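Long-range contacts in putative transcriptional regulator TRANSCRIPTION REGULATOR protein (Rhizobium meliloti, PDB 5NLA), which activates transcription as an AraC-like regulator, binding c-di-GMP by a PilZ-like mechanism to control extracellular polysaccharide production, and probably binds specific DNA sequences: residues S47-D53 / P86-W92; S119-W124 / M252-H256; R111-L116 / L155-Y159; G127-S131 / I205-E209. One frame throughout, in Å; residues are numbered along the deposited sequence.

Contact 1 (S47-D53 / P86-W92)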
loop_
_atom_site.group_PDB
_atom_site.type_symbol
_atom_site.label_atom_id
_atom_site.label_comp_id
_atom_site.label_asym_id
_atom_site.label_seq_id
_atom_site.Cartn_x
_atom_site.Cartn_y
_atom_site.Cartn_z
ATOM N N SER A 47 6.610 -3.755 -19.549
ATOM C CA SER A 47 5.818 -3.463 -18.316
ATOM C C SER A 47 6.735 -3.131 -17.122
ATOM O O SER A 47 6.453 -3.522 -15.987
ATOM C CB SER A 47 4.886 -4.655 -18.009
ATOM O OG SER A 47 5.592 -5.888 -17.997
ATOM N N ARG A 48 7.804 -2.366 -17.380
ATOM C CA ARG A 48 8.956 -2.273 -16.462
ATOM C C ARG A 48 9.297 -0.895 -15.913
ATOM O O ARG A 48 9.399 0.068 -16.678
ATOM C CB ARG A 48 10.213 -2.824 -17.146
ATOM C CG ARG A 48 10.081 -4.235 -17.709
ATOM C CD ARG A 48 9.602 -5.246 -16.678
ATOM N NE ARG A 48 10.258 -5.033 -15.388
ATOM C CZ ARG A 48 9.679 -4.607 -14.262
ATOM N NH1 ARG A 48 8.376 -4.340 -14.175
ATOM N NH2 ARG A 48 10.429 -4.451 -13.185
ATOM N N PHE A 49 9.491 -0.812 -14.592
ATOM C CA PHE A 49 10.138 0.357 -13.993
ATOM C C PHE A 49 11.018 -0.000 -12.796
ATOM O O PHE A 49 10.694 -0.883 -12.001
ATOM C CB PHE A 49 9.130 1.474 -13.664
ATOM C CG PHE A 49 9.079 2.570 -14.717
ATOM C CD1 PHE A 49 10.209 3.366 -14.973
ATOM C CD2 PHE A 49 7.919 2.804 -15.466
ATOM C CE1 PHE A 49 10.178 4.365 -15.944
ATOM C CE2 PHE A 49 7.888 3.807 -16.436
ATOM C CZ PHE A 49 9.016 4.587 -16.675
ATOM N N SER A 50 12.141 0.711 -12.702
ATOM C CA SER A 50 13.244 0.373 -11.805
ATOM C C SER A 50 13.771 1.626 -11.116
ATOM O O SER A 50 13.739 2.712 -11.677
ATOM C CB SER A 50 14.371 -0.294 -12.606
ATOM O OG SER A 50 15.156 -1.154 -11.795
ATOM N N THR A 51 14.237 1.458 -9.889
ATOM C CA THR A 51 14.852 2.530 -9.113
ATOM C C THR A 51 15.963 1.907 -8.294
ATOM O O THR A 51 15.709 0.993 -7.511
ATOM C CB THR A 51 13.830 3.188 -8.169
ATOM O OG1 THR A 51 13.011 4.093 -8.919
ATOM C CG2 THR A 51 14.497 3.963 -7.034
ATOM N N ARG A 52 17.189 2.370 -8.497
ATOM C CA ARG A 52 18.276 2.050 -7.586
ATOM C C ARG A 52 19.155 3.246 -7.405
ATOM O O ARG A 52 19.047 4.226 -8.121
ATOM C CB ARG A 52 19.106 0.856 -8.079
ATOM C CG ARG A 52 19.966 1.123 -9.299
ATOM C CD ARG A 52 20.338 -0.173 -9.998
ATOM N NE ARG A 52 19.162 -0.838 -10.565
ATOM C CZ ARG A 52 19.171 -2.016 -11.190
ATOM N NH1 ARG A 52 20.304 -2.708 -11.344
ATOM N NH2 ARG A 52 18.025 -2.518 -11.655
ATOM N N ASP A 53 20.062 3.143 -6.457
ATOM C CA ASP A 53 20.988 4.221 -6.204
ATOM C C ASP A 53 22.444 3.768 -6.206
ATOM O O ASP A 53 23.290 4.463 -5.668
ATOM C CB ASP A 53 20.594 4.906 -4.898
ATOM C CG ASP A 53 20.466 3.938 -3.758
ATOM O OD1 ASP A 53 21.383 3.103 -3.593
ATOM O OD2 ASP A 53 19.452 4.020 -3.027
ATOM N N PRO A 86 22.897 1.271 -0.462
ATOM C CA PRO A 86 22.554 0.514 -1.663
ATOM C C PRO A 86 21.138 -0.068 -1.605
ATOM O O PRO A 86 20.879 -0.972 -0.816
ATOM C CB PRO A 86 23.589 -0.601 -1.676
ATOM C CG PRO A 86 23.910 -0.836 -0.241
ATOM C CD PRO A 86 23.693 0.465 0.483
ATOM N N ALA A 87 20.248 0.452 -2.448
ATOM C CA ALA A 87 18.839 0.079 -2.427
ATOM C C ALA A 87 18.272 -0.046 -3.841
ATOM O O ALA A 87 18.769 0.571 -4.778
ATOM C CB ALA A 87 18.029 1.069 -1.604
ATOM N N GLU A 88 17.236 -0.875 -3.958
ATOM C CA GLU A 88 16.608 -1.204 -5.222
ATOM C C GLU A 88 15.117 -1.362 -5.017
ATOM O O GLU A 88 14.686 -2.042 -4.081
ATOM C CB GLU A 88 17.153 -2.517 -5.768
ATOM C CG GLU A 88 18.021 -2.399 -7.003
ATOM C CD GLU A 88 18.149 -3.724 -7.732
ATOM O OE1 GLU A 88 18.205 -4.785 -7.056
ATOM O OE2 GLU A 88 18.174 -3.708 -8.984
ATOM N N LEU A 89 14.349 -0.717 -5.891
ATOM C CA LEU A 89 12.920 -0.943 -6.037
ATOM C C LEU A 89 12.708 -1.384 -7.461
ATOM O O LEU A 89 13.337 -0.859 -8.379
ATOM C CB LEU A 89 12.131 0.337 -5.786
ATOM C CG LEU A 89 11.486 0.661 -4.425
ATOM C CD1 LEU A 89 10.051 1.155 -4.617
ATOM C CD2 LEU A 89 11.515 -0.490 -3.430
ATOM N N THR A 90 11.828 -2.357 -7.642
ATOM C CA THR A 90 11.501 -2.838 -8.967
ATOM C C THR A 90 9.989 -3.022 -9.022
ATOM O O THR A 90 9.442 -3.791 -8.242
ATOM C CB THR A 90 12.260 -4.145 -9.261
ATOM O OG1 THR A 90 13.593 -4.054 -8.729
ATOM C CG2 THR A 90 12.341 -4.415 -10.744
ATOM N N GLY A 91 9.330 -2.285 -9.922
ATOM C CA GLY A 91 7.864 -2.170 -9.958
ATOM C C GLY A 91 7.192 -2.791 -11.175
ATOM O O GLY A 91 7.535 -2.459 -12.311
ATOM N N TRP A 92 6.234 -3.690 -10.929
ATOM C CA TRP A 92 5.396 -4.293 -11.973
ATOM C C TRP A 92 3.942 -3.901 -11.717
ATOM O O TRP A 92 3.468 -4.024 -10.588
ATOM C CB TRP A 92 5.502 -5.822 -11.956
ATOM C CG TRP A 92 6.895 -6.360 -11.844
ATOM C CD1 TRP A 92 7.671 -6.414 -10.719
ATOM C CD2 TRP A 92 7.669 -6.945 -12.891
ATOM N NE1 TRP A 92 8.888 -6.988 -11.006
ATOM C CE2 TRP A 92 8.919 -7.313 -12.333
ATOM C CE3 TRP A 92 7.440 -7.173 -14.256
ATOM C CZ2 TRP A 92 9.929 -7.912 -13.088
ATOM C CZ3 TRP A 92 8.453 -7.766 -15.014
ATOM C CH2 TRP A 92 9.681 -8.130 -14.423
#

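Contact 2 (S119-W124 / M252-H256)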
loop_
_atom_site.group_PDB
_atom_site.type_symbol
_atom_site.label_atom_id
_atom_site.label_comp_id
_atom_site.label_asym_id
_atom_site.label_seq_id
_atom_site.Cartn_x
_atom_site.Cartn_y
_atom_site.Cartn_z
ATOM N N SER A 119 -2.243 13.058 1.720
ATOM C CA SER A 119 -1.850 11.945 0.858
ATOM C C SER A 119 -3.048 11.298 0.164
ATOM O O SER A 119 -4.032 10.927 0.837
ATOM C CB SER A 119 -1.107 10.855 1.642
ATOM O OG SER A 119 -0.693 9.826 0.767
ATOM N N PRO A 120 -2.950 11.124 -1.167
ATOM C CA PRO A 120 -3.920 10.349 -1.931
ATOM C C PRO A 120 -3.715 8.823 -1.897
ATOM O O PRO A 120 -4.455 8.091 -2.565
ATOM C CB PRO A 120 -3.736 10.882 -3.355
ATOM C CG PRO A 120 -2.314 11.285 -3.419
ATOM C CD PRO A 120 -1.932 11.739 -2.042
ATOM N N ILE A 121 -2.735 8.341 -1.142
ATOM C CA ILE A 121 -2.410 6.921 -1.117
ATOM C C ILE A 121 -3.167 6.282 0.054
ATOM O O ILE A 121 -3.041 6.737 1.203
ATOM C CB ILE A 121 -0.879 6.704 -1.003
ATOM C CG1 ILE A 121 -0.177 7.286 -2.235
ATOM C CG2 ILE A 121 -0.544 5.221 -0.870
ATOM C CD1 ILE A 121 1.319 7.475 -2.080
ATOM N N ASP A 122 -3.970 5.260 -0.251
ATOM C CA ASP A 122 -4.667 4.473 0.773
ATOM C C ASP A 122 -4.716 2.982 0.427
ATOM O O ASP A 122 -5.622 2.247 0.858
ATOM C CB ASP A 122 -6.077 5.011 0.958
ATOM C CG ASP A 122 -6.898 4.953 -0.315
ATOM O OD1 ASP A 122 -6.337 4.678 -1.400
ATOM O OD2 ASP A 122 -8.113 5.201 -0.220
ATOM N N HIS A 123 -3.717 2.527 -0.312
ATOM C CA HIS A 123 -3.684 1.160 -0.773
ATOM C C HIS A 123 -3.654 0.226 0.440
ATOM O O HIS A 123 -3.264 0.633 1.537
ATOM C CB HIS A 123 -2.439 0.906 -1.646
ATOM C CG HIS A 123 -2.433 1.646 -2.951
ATOM N ND1 HIS A 123 -2.425 3.019 -3.032
ATOM C CD2 HIS A 123 -2.405 1.196 -4.229
ATOM C CE1 HIS A 123 -2.420 3.385 -4.302
ATOM N NE2 HIS A 123 -2.397 2.298 -5.050
ATOM N N TRP A 124 -4.094 -1.011 0.236
ATOM C CA TRP A 124 -3.844 -2.088 1.187
ATOM C C TRP A 124 -2.446 -2.606 0.860
ATOM O O TRP A 124 -2.161 -2.986 -0.275
ATOM C CB TRP A 124 -4.867 -3.204 1.022
ATOM C CG TRP A 124 -6.285 -2.736 1.008
ATOM C CD1 TRP A 124 -7.054 -2.525 -0.083
ATOM C CD2 TRP A 124 -7.100 -2.422 2.143
ATOM N NE1 TRP A 124 -8.299 -2.094 0.295
ATOM C CE2 TRP A 124 -8.352 -2.021 1.657
ATOM C CE3 TRP A 124 -6.885 -2.431 3.525
ATOM C CZ2 TRP A 124 -9.391 -1.644 2.491
ATOM C CZ3 TRP A 124 -7.917 -2.044 4.360
ATOM C CH2 TRP A 124 -9.159 -1.663 3.838
ATOM N N MET A 252 -8.128 10.165 2.587
ATOM C CA MET A 252 -8.412 9.430 1.344
ATOM C C MET A 252 -9.029 8.072 1.600
ATOM O O MET A 252 -9.919 7.654 0.868
ATOM C CB MET A 252 -7.159 9.254 0.477
ATOM C CG MET A 252 -7.420 8.707 -0.927
ATOM S SD MET A 252 -8.671 9.562 -1.920
ATOM C CE MET A 252 -7.623 9.864 -3.335
ATOM N N GLU A 253 -8.564 7.392 2.638
ATOM C CA GLU A 253 -9.152 6.116 3.038
ATOM C C GLU A 253 -10.606 6.344 3.491
ATOM O O GLU A 253 -11.494 5.565 3.144
ATOM C CB GLU A 253 -8.299 5.443 4.133
ATOM C CG GLU A 253 -8.131 3.925 4.017
ATOM C CD GLU A 253 -8.933 3.152 5.029
ATOM O OE1 GLU A 253 -10.148 3.444 5.135
ATOM O OE2 GLU A 253 -8.357 2.262 5.703
ATOM N N ARG A 254 -10.846 7.427 4.228
ATOM C CA ARG A 254 -12.206 7.771 4.660
ATOM C C ARG A 254 -13.121 8.144 3.498
ATOM O O ARG A 254 -14.289 7.767 3.503
ATOM C CB ARG A 254 -12.196 8.859 5.742
ATOM C CG ARG A 254 -11.862 8.294 7.115
ATOM C CD ARG A 254 -11.935 9.325 8.218
ATOM N NE ARG A 254 -10.912 10.352 8.019
ATOM C CZ ARG A 254 -11.117 11.674 7.977
ATOM N NH1 ARG A 254 -12.331 12.210 8.156
ATOM N NH2 ARG A 254 -10.076 12.480 7.770
ATOM N N ALA A 255 -12.576 8.849 2.507
ATOM C CA ALA A 255 -13.300 9.208 1.282
ATOM C C ALA A 255 -13.621 7.995 0.407
ATOM O O ALA A 255 -14.763 7.823 -0.029
ATOM C CB ALA A 255 -12.501 10.214 0.475
ATOM N N HIS A 256 -12.611 7.164 0.143
ATOM C CA HIS A 256 -12.820 5.944 -0.645
ATOM C C HIS A 256 -13.838 4.985 -0.005
ATOM O O HIS A 256 -14.593 4.309 -0.728
ATOM C CB HIS A 256 -11.499 5.209 -0.916
ATOM C CG HIS A 256 -10.712 5.767 -2.064
ATOM N ND1 HIS A 256 -9.369 5.520 -2.225
ATOM C CD2 HIS A 256 -11.072 6.556 -3.102
ATOM C CE1 HIS A 256 -8.934 6.119 -3.315
ATOM N NE2 HIS A 256 -9.948 6.756 -3.867
#

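Contact 3 (R111-L116 / L155-Y159)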
loop_
_atom_site.group_PDB
_atom_site.type_symbol
_atom_site.label_atom_id
_atom_site.label_comp_id
_atom_site.label_asym_id
_atom_site.label_seq_id
_atom_site.Cartn_x
_atom_site.Cartn_y
_atom_site.Cartn_z
ATOM N N ARG A 111 5.058 6.759 8.397
ATOM C CA ARG A 111 3.945 7.353 7.655
ATOM C C ARG A 111 3.085 8.004 8.714
ATOM O O ARG A 111 2.498 7.311 9.539
ATOM C CB ARG A 111 3.176 6.285 6.904
ATOM C CG ARG A 111 2.061 6.823 6.037
ATOM C CD ARG A 111 1.594 5.783 5.040
ATOM N NE ARG A 111 0.505 6.287 4.213
ATOM C CZ ARG A 111 0.640 7.121 3.190
ATOM N NH1 ARG A 111 1.817 7.620 2.833
ATOM N NH2 ARG A 111 -0.442 7.483 2.518
ATOM N N SER A 112 3.045 9.339 8.717
ATOM C CA SER A 112 2.427 10.101 9.816
ATOM C C SER A 112 1.031 10.695 9.520
ATOM O O SER A 112 0.574 10.743 8.375
ATOM C CB SER A 112 3.372 11.225 10.218
ATOM O OG SER A 112 3.469 12.160 9.168
ATOM N N GLN A 113 0.389 11.185 10.577
ATOM C CA GLN A 113 -0.884 11.909 10.466
ATOM C C GLN A 113 -0.778 13.073 9.477
ATOM O O GLN A 113 -1.598 13.194 8.576
ATOM C CB GLN A 113 -1.354 12.424 11.834
ATOM C CG GLN A 113 -1.568 11.345 12.901
ATOM C CD GLN A 113 -2.966 10.731 12.920
ATOM O OE1 GLN A 113 -3.612 10.527 11.873
ATOM N NE2 GLN A 113 -3.439 10.419 14.130
ATOM N N THR A 114 0.267 13.882 9.623
ATOM C CA THR A 114 0.515 15.036 8.752
ATOM C C THR A 114 0.579 14.644 7.282
ATOM O O THR A 114 0.008 15.315 6.415
ATOM C CB THR A 114 1.845 15.751 9.113
ATOM O OG1 THR A 114 1.885 16.022 10.516
ATOM C CG2 THR A 114 1.989 17.078 8.354
ATOM N N MET A 115 1.294 13.566 7.013
ATOM C CA MET A 115 1.401 13.043 5.674
ATOM C C MET A 115 0.023 12.603 5.181
ATOM O O MET A 115 -0.336 12.879 4.045
ATOM C CB MET A 115 2.414 11.879 5.629
ATOM C CG MET A 115 3.874 12.297 5.910
ATOM S SD MET A 115 4.998 10.905 6.098
ATOM C CE MET A 115 4.828 10.288 4.444
ATOM N N LEU A 116 -0.751 11.968 6.059
ATOM C CA LEU A 116 -2.090 11.437 5.732
ATOM C C LEU A 116 -3.218 12.460 5.442
ATOM O O LEU A 116 -4.210 12.128 4.754
ATOM C CB LEU A 116 -2.550 10.491 6.847
ATOM C CG LEU A 116 -1.868 9.125 6.792
ATOM C CD1 LEU A 116 -2.183 8.316 8.052
ATOM C CD2 LEU A 116 -2.247 8.360 5.522
ATOM N N LEU A 155 -2.474 1.837 4.058
ATOM C CA LEU A 155 -1.691 3.056 3.956
ATOM C C LEU A 155 -2.480 4.312 4.369
ATOM O O LEU A 155 -1.946 5.420 4.310
ATOM C CB LEU A 155 -1.140 3.211 2.543
ATOM C CG LEU A 155 -0.251 2.063 2.069
ATOM C CD1 LEU A 155 0.251 2.374 0.679
ATOM C CD2 LEU A 155 0.922 1.844 3.012
ATOM N N GLY A 156 -3.738 4.134 4.769
ATOM C CA GLY A 156 -4.541 5.194 5.350
ATOM C C GLY A 156 -4.403 5.387 6.850
ATOM O O GLY A 156 -4.864 6.411 7.375
ATOM N N TYR A 157 -3.824 4.408 7.551
ATOM C CA TYR A 157 -3.506 4.556 8.978
ATOM C C TYR A 157 -2.016 4.817 9.136
ATOM O O TYR A 157 -1.207 4.215 8.431
ATOM C CB TYR A 157 -3.859 3.311 9.786
ATOM C CG TYR A 157 -5.301 3.180 10.157
ATOM C CD1 TYR A 157 -5.911 4.114 10.991
ATOM C CD2 TYR A 157 -6.065 2.085 9.714
ATOM C CE1 TYR A 157 -7.248 3.988 11.342
ATOM C CE2 TYR A 157 -7.401 1.942 10.074
ATOM C CZ TYR A 157 -7.991 2.896 10.889
ATOM O OH TYR A 157 -9.318 2.759 11.252
ATOM N N PRO A 158 -1.651 5.695 10.084
ATOM C CA PRO A 158 -0.239 5.952 10.327
ATOM C C PRO A 158 0.480 4.774 10.964
ATOM O O PRO A 158 -0.148 3.919 11.592
ATOM C CB PRO A 158 -0.240 7.157 11.268
ATOM C CG PRO A 158 -1.579 7.160 11.910
ATOM C CD PRO A 158 -2.531 6.469 10.985
ATOM N N TYR A 159 1.792 4.732 10.744
ATOM C CA TYR A 159 2.674 3.766 11.375
ATOM C C TYR A 159 4.131 4.259 11.432
ATOM O O TYR A 159 4.584 5.019 10.574
ATOM C CB TYR A 159 2.577 2.421 10.666
ATOM C CG TYR A 159 2.995 2.407 9.208
ATOM C CD1 TYR A 159 4.311 2.103 8.827
ATOM C CD2 TYR A 159 2.082 2.642 8.214
ATOM C CE1 TYR A 159 4.691 2.061 7.491
ATOM C CE2 TYR A 159 2.447 2.606 6.874
ATOM C CZ TYR A 159 3.751 2.318 6.513
ATOM O OH TYR A 159 4.072 2.294 5.173
#

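Contact 4 (G127-S131 / I205-E209)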
loop_
_atom_site.group_PDB
_atom_site.type_symbol
_atom_site.label_atom_id
_atom_site.label_comp_id
_atom_site.label_asym_id
_atom_site.label_seq_id
_atom_site.Cartn_x
_atom_site.Cartn_y
_atom_site.Cartn_z
ATOM N N GLY A 127 3.154 -7.217 2.520
ATOM C CA GLY A 127 4.584 -7.331 2.233
ATOM C C GLY A 127 5.176 -8.585 2.825
ATOM O O GLY A 127 5.004 -8.838 4.011
ATOM N N LEU A 128 5.866 -9.357 1.988
ATOM C CA LEU A 128 6.544 -10.586 2.392
ATOM C C LEU A 128 8.039 -10.355 2.477
ATOM O O LEU A 128 8.604 -9.798 1.552
ATOM C CB LEU A 128 6.317 -11.655 1.334
ATOM C CG LEU A 128 7.005 -13.001 1.540
ATOM C CD1 LEU A 128 6.496 -13.670 2.809
ATOM C CD2 LEU A 128 6.758 -13.863 0.313
ATOM N N PHE A 129 8.683 -10.845 3.533
ATOM C CA PHE A 129 10.148 -10.748 3.666
ATOM C C PHE A 129 10.805 -12.055 3.234
ATOM O O PHE A 129 10.483 -13.123 3.770
ATOM C CB PHE A 129 10.544 -10.422 5.111
ATOM C CG PHE A 129 10.362 -8.971 5.478
ATOM C CD1 PHE A 129 9.114 -8.369 5.404
ATOM C CD2 PHE A 129 11.431 -8.212 5.901
ATOM C CE1 PHE A 129 8.944 -7.035 5.734
ATOM C CE2 PHE A 129 11.271 -6.880 6.227
ATOM C CZ PHE A 129 10.027 -6.288 6.146
ATOM N N ARG A 130 11.721 -11.970 2.270
ATOM C CA ARG A 130 12.611 -13.094 1.945
ATOM C C ARG A 130 13.656 -13.188 3.052
ATOM O O ARG A 130 13.910 -14.257 3.589
ATOM C CB ARG A 130 13.314 -12.909 0.593
ATOM C CG ARG A 130 12.423 -12.494 -0.571
ATOM C CD ARG A 130 11.187 -13.364 -0.641
ATOM N NE ARG A 130 10.518 -13.286 -1.932
ATOM C CZ ARG A 130 9.498 -14.066 -2.290
ATOM N NH1 ARG A 130 9.024 -14.991 -1.457
ATOM N NH2 ARG A 130 8.948 -13.930 -3.496
ATOM N N SER A 131 14.259 -12.045 3.364
ATOM C CA SER A 131 15.183 -11.896 4.476
ATOM C C SER A 131 14.963 -10.562 5.182
ATOM O O SER A 131 14.423 -9.640 4.607
ATOM C CB SER A 131 16.610 -11.948 3.964
ATOM O OG SER A 131 16.856 -10.861 3.093
ATOM N N ILE A 205 2.934 -16.187 -4.699
ATOM C CA ILE A 205 3.700 -14.977 -5.021
ATOM C C ILE A 205 5.091 -15.318 -5.575
ATOM O O ILE A 205 5.562 -14.654 -6.499
ATOM C CB ILE A 205 3.787 -14.025 -3.799
ATOM C CG1 ILE A 205 2.400 -13.439 -3.494
ATOM C CG2 ILE A 205 4.783 -12.891 -4.039
ATOM C CD1 ILE A 205 2.275 -12.858 -2.104
ATOM N N ASN A 206 5.730 -16.345 -5.014
ATOM C CA ASN A 206 7.017 -16.842 -5.521
ATOM C C ASN A 206 6.918 -17.369 -6.946
ATOM O O ASN A 206 7.718 -16.990 -7.802
ATOM C CB ASN A 206 7.591 -17.928 -4.604
ATOM C CG ASN A 206 8.348 -17.343 -3.436
ATOM O OD1 ASN A 206 7.808 -17.194 -2.340
ATOM N ND2 ASN A 206 9.594 -16.953 -3.678
ATOM N N GLY A 207 5.936 -18.237 -7.193
ATOM C CA GLY A 207 5.651 -18.732 -8.542
ATOM C C GLY A 207 5.360 -17.620 -9.540
ATOM O O GLY A 207 5.757 -17.697 -10.702
ATOM N N MET A 208 4.672 -16.584 -9.075
ATOM C CA MET A 208 4.386 -15.402 -9.886
ATOM C C MET A 208 5.672 -14.611 -10.159
ATOM O O MET A 208 5.978 -14.326 -11.320
ATOM C CB MET A 208 3.341 -14.531 -9.178
ATOM C CG MET A 208 2.760 -13.386 -9.999
ATOM S SD MET A 208 2.034 -12.121 -8.935
ATOM C CE MET A 208 3.476 -11.469 -8.096
ATOM N N GLU A 209 6.427 -14.291 -9.102
ATOM C CA GLU A 209 7.700 -13.554 -9.215
ATOM C C GLU A 209 8.640 -14.181 -10.237
ATOM O O GLU A 209 9.187 -13.484 -11.085
ATOM C CB GLU A 209 8.423 -13.473 -7.860
ATOM C CG GLU A 209 9.554 -12.439 -7.809
ATOM C CD GLU A 209 10.439 -12.556 -6.571
ATOM O OE1 GLU A 209 10.931 -13.673 -6.300
ATOM O OE2 GLU A 209 10.664 -11.537 -5.873
#

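Contact 1 (S47-D53 / P86-W92)
The guanidinium of R48 lies flat on W92, CZ 3.1 Å from the centroid of the six-membered ring and the planes only 12° apart, a cation-pi stack at one end of an antiparallel strand pair. At the guanidinium edge sits T90 CG2, and NH1 divides itself between two carbonyl oxygens, S47 O and G91 O, each 2.8 Å away; it meets G91 O from above the carbonyl plane. Bends at chi2 and chi3 fold the R48 chain back over the indole. An alanine at W92 would probably leave this guanidinium without its aromatic floor, held by its two carbonyl bonds alone within the contact, and the side chain of Q101 without its indole N-H partner.

A second guanidinium, that of R52, has E88 over one face: R52 NH2 is 2.9 Å from E88 OE2, which lies well out of the plane, so charge alone joins them, whereas NH2 hydrogen-bonds S50 OG in plane. Between these arginines F49 pairs with G91 and T51 with L89 as hydrogen-bonded pairs, setting strand 49-52 along the border of the seven-stranded sheet. T51 and L89 pack against W376. The pairing finishes at D53, whose OD1 accepts A87 N at 3.1 Å on its syn side.

Contact 2 (S119-W124 / M252-H256)
D122 reaches from an irregular loop onto helix 251-261, where its carboxylate meets the imidazole of H256, and the close packing of the contact gathers round this pair. H256 ND1 gives a hydrogen bond to D122 OD2, modelled at 2.4 Å, a length too short to be trusted at this resolution. The oxygen lies at the ring edge, with carboxylate and imidazole planes 42° apart. With its CG placed between the backbone N and the carbonyl carbon (chi1 60°), D122 turns the carboxylate down to the helix, and its CB rests on the CG of E253, 3.8 Å away. One turn back from H256, M252 lies alongside the loop: its CG is 3.4 Å from P120 O and its CB 3.6 Å from S119 O.

Toward the ends the fit is slacker. On the partly exposed side, the CB of P120 is the side-chain atom that reaches M252 CE, at 4.0 Å. At the other end W124 CH2 approaches E253 OE2 only to 4.4 Å; that oxygen bonds S154 OG instead. Y175 packs against D122, E253 and H256, and M252 also touches L287 and F288, so the helix bridges this loop and the helix-turn-helix region. With ND1 as donor, the proton on this side of the H256 ring is directed at D122; the nearby carboxylate could favour a charged imidazole, though the geometry does not establish it.

Contact 3 (R111-L116 / L155-Y159)
R111, which buries the most surface here, grips the other segment with backbone and side chain together. Its N donates to Y159 O at 2.8 Å and its O accepts Y159 N at 2.9 Å, a hydrogen-bonded antiparallel pair. From the same residue the side chain runs out extended, CG anti to the backbone N (chi1 -176°), and brings NE to L155 O, 2.6 Å away. That bond is nearly straight, at 163°, and lies in both the guanidinium and the carbonyl planes, on a lone pair; NH2 adds a weak bond to the same oxygen. NH1 turns to P69 O and L70 O, and NH2 also to S119 OG, so the buried guanidinium is held from several sides. Over the Y159 ring sits R111 CB, 4.0 Å from the centroid in a CH-pi contact.

P158 fills the angle between strand end and helix. Its CD touches L116 CD1 at 3.5 Å, while CG meets the amide end of Q113. L116 points its two methyls at the turn backbone: CD1 approaches G156 O to 3.4 Å, and CD2 lies near L155 O.

S112, the N-cap residue, forms a capping box with M115, its bonds weak. Thus strand 107-111, paired with strand 159-163 in the five-stranded sheet, passes directly into capped helix 113-118, in a two-sheet domain consistent with the cupin-like sensor of AraC relatives.

Contact 4 (G127-S131 / I205-E209)
I205 opens the contact by setting its CG2 4.3 Å from R130 NH2, a loose van der Waals contact of a methyl with the guanidinium. The isoleucine also packs on F150, as does L128 from the strand, so the two share an apolar neighbour in the sheet.

Next comes N206, the chief polar partner. Its OD1 accepts R130 NH1 at 2.7 Å, in a bond bent to 144°, the donor tilted from the amide carbonyl plane. Its ND2 lies over a face of the guanidinium; the two planes are turned 44° apart. L128 CD2 comes no nearer than 4.4 Å to OD1 of N206.

One turn after I205, E209, its chain extended, brings OE1 to R130 NH2 in a long salt bridge of 3.4 Å, while OE2 bonds Q101 NE2. A bend at chi2 (-48°) turns the R130 guanidinium towards the helix, where N206 and E209 both meet it. A leucine in place of R130 would probably leave N206 OD1 without this donor and E209 without its positive mate.

R130 and S131 both face A167, a classic beta bulge. The arrangement is helix-on-sheet packing: helix 196-211 lies against the seven-stranded sheet, with an arginine on the bulge reaching across to it.

How the contacts relate
Contacts 2 and 3 are neighbours, their centres 10 Å apart and joined directly by a probable hydrogen bond between H123 O and L155 N, 2.9 Å long. Their segments alternate along the chain, so helix 113-118, the loop after it and the turn beyond strand 150-154 interlock beside helix 251-261. Contacts 1 and 4 both reach the seven-stranded sheet, with centres 16 Å apart: contact 1 forms at its outermost strand 49-52, contact 4 seats helix 196-211 on it. Contact 1 closes before the others open. Contacts 2 and 4 lie on opposite sides of the chain's centre, with centres about 25 Å apart, yet the loop that packs on helix 251-261 runs straight on into the sheet.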